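Fe-superoxide dismutase homolog (PDB 2A03) probably converts superoxide radicals into hydrogen peroxide and dioxygen at a metal centre, as an iron/manganese-family superoxide dismutase. Local coordinates at residues P25-S28 with E29-S33. Residues are numbered along the deposited sequence; the frame is centred on the assembly and turned at random.
Sequences PHIS and EETLS. With ZN (zinc ion), chain D.
S28 caps the N-terminus of helix 29-51, the first long helix of the alpha-hairpin domain of the iron/manganese superoxide dismutase fold, through a bond from the backbone of T31. A chi1 of 80° sets the hydroxyl between the serine's own backbone N and carbonyl carbon, facing the first helical turn, where S28 OG accepts from T31 N at 3.0 Å with an N-H...O angle of 159°. The carbonyl of the same residue starts the helical ladder: L32 N donates to S28 O at 3.0 Å. The cap is tied to the C-terminal domain by D175, whose OD1 is hydrogen-bonded to S28 OG and whose OD2 is hydrogen-bonded to T31 OG1, one carboxylate spanning both side chains.

I27, just before the cap, lays its CG2 methyl, the branch anti to the backbone N, against the helix. I27 CG2 lies 3.3 Å from T31 CG2, and the same I27 CG2 is 3.4 Å from L32 CD1. The isoleucine side chain as a whole crosses those of T31 and L32 at about a right angle; Y85 and Y183 pack on the same isoleucine. T31 stands one turn before H35, a manganese ligand, with the two side chains about 4 Å apart. E30 extends away from the cap to form a salt bridge with R177 of the second subunit. Two residues before the cap, H26 binds a separate zinc ion together with two waters: H26 NE2 is 2.3 Å from the zinc, and one of these waters lies at the edge of the imidazole, in its plane.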
loop_
_atom_site.group_PDB
_atom_site.type_symbol
_atom_site.label_atom_id
_atom_site.label_comp_id
_atom_site.label_asym_id
_atom_site.label_seq_id
_atom_site.Cartn_x
_atom_site.Cartn_y
_atom_site.Cartn_z
ATOM N N PRO A 25 -13.290 10.550 -17.390
ATOM C CA PRO A 25 -13.277 10.738 -15.930
ATOM C C PRO A 25 -12.912 9.471 -15.165
ATOM O O PRO A 25 -12.838 9.512 -13.940
ATOM C CB PRO A 25 -14.728 11.077 -15.618
ATOM C CG PRO A 25 -15.485 10.238 -16.617
ATOM C CD PRO A 25 -14.657 10.303 -17.884
ATOM N N HIS A 26 -12.692 8.367 -15.877
ATOM C CA HIS A 26 -12.420 7.096 -15.245
ATOM C C HIS A 26 -11.145 7.131 -14.401
ATOM O O HIS A 26 -11.165 6.754 -13.227
ATOM C CB HIS A 26 -12.309 6.023 -16.309
ATOM C CG HIS A 26 -13.432 6.063 -17.291
ATOM N ND1 HIS A 26 -14.754 6.000 -16.905
ATOM C CD2 HIS A 26 -13.434 6.212 -18.637
ATOM C CE1 HIS A 26 -15.516 6.066 -17.977
ATOM N NE2 HIS A 26 -14.740 6.189 -19.038
ATOM N N ILE A 27 -10.041 7.548 -15.019
ATOM C CA ILE A 27 -8.845 7.932 -14.277
ATOM C C ILE A 27 -8.531 9.384 -14.681
ATOM O O ILE A 27 -8.453 9.724 -15.876
ATOM C CB ILE A 27 -7.658 6.964 -14.503
ATOM C CG1 ILE A 27 -8.028 5.549 -14.029
ATOM C CG2 ILE A 27 -6.418 7.417 -13.733
ATOM C CD1 ILE A 27 -7.084 4.453 -14.523
ATOM N N SER A 28 -8.408 10.247 -13.679
ATOM C CA SER A 28 -8.195 11.661 -13.946
ATOM C C SER A 28 -6.806 11.997 -14.520
ATOM O O SER A 28 -5.832 11.238 -14.384
ATOM C CB SER A 28 -8.457 12.501 -12.689
ATOM O OG SER A 28 -7.355 12.467 -11.816
ATOM N N GLU A 29 -6.763 13.151 -15.169
ATOM C CA GLU A 29 -5.536 13.767 -15.642
ATOM C C GLU A 29 -4.525 13.941 -14.525
ATOM O O GLU A 29 -3.349 13.596 -14.693
ATOM C CB GLU A 29 -5.841 15.112 -16.279
ATOM C CG GLU A 29 -4.676 15.697 -17.014
ATOM C CD GLU A 29 -4.925 17.135 -17.422
ATOM O OE1 GLU A 29 -4.969 18.023 -16.533
ATOM O OE2 GLU A 29 -5.071 17.378 -18.629
ATOM N N GLU A 30 -4.982 14.448 -13.387
ATOM C CA GLU A 30 -4.110 14.590 -12.242
ATOM C C GLU A 30 -3.523 13.243 -11.785
ATOM O O GLU A 30 -2.333 13.160 -11.454
ATOM C CB GLU A 30 -4.841 15.276 -11.093
ATOM C CG GLU A 30 -3.995 15.431 -9.833
ATOM C CD GLU A 30 -4.745 16.119 -8.709
ATOM O OE1 GLU A 30 -5.950 16.429 -8.894
ATOM O OE2 GLU A 30 -4.115 16.351 -7.645
ATOM N N THR A 31 -4.336 12.190 -11.773
ATOM C CA THR A 31 -3.837 10.875 -11.396
ATOM C C THR A 31 -2.738 10.425 -12.351
ATOM O O THR A 31 -1.667 10.018 -11.916
ATOM C CB THR A 31 -4.965 9.823 -11.317
ATOM O OG1 THR A 31 -5.741 10.055 -10.143
ATOM C CG2 THR A 31 -4.419 8.400 -11.231
ATOM N N LEU A 32 -2.978 10.492 -13.646
ATOM C CA LEU A 32 -1.934 10.101 -14.599
ATOM C C LEU A 32 -0.647 10.886 -14.429
ATOM O O LEU A 32 0.434 10.324 -14.573
ATOM C CB LEU A 32 -2.408 10.236 -16.043
ATOM C CG LEU A 32 -2.766 8.892 -16.633
ATOM C CD1 LEU A 32 -3.889 8.314 -15.844
ATOM C CD2 LEU A 32 -3.133 8.999 -18.123
ATOM N N SER A 33 -0.758 12.180 -14.145
ATOM C CA SER A 33 0.422 12.998 -14.009
ATOM C C SER A 33 1.225 12.604 -12.780
ATOM O O SER A 33 2.429 12.497 -12.869
ATOM C CB SER A 33 0.087 14.508 -13.996
ATOM O OG SER A 33 -0.432 14.901 -12.746
HETATM ZN ZN ZN D . -15.089 6.090 -21.350
HETATM O O HOH W 1 -15.018 3.806 -22.344
HETATM O O HOH W 2 -17.156 5.681 -20.479
#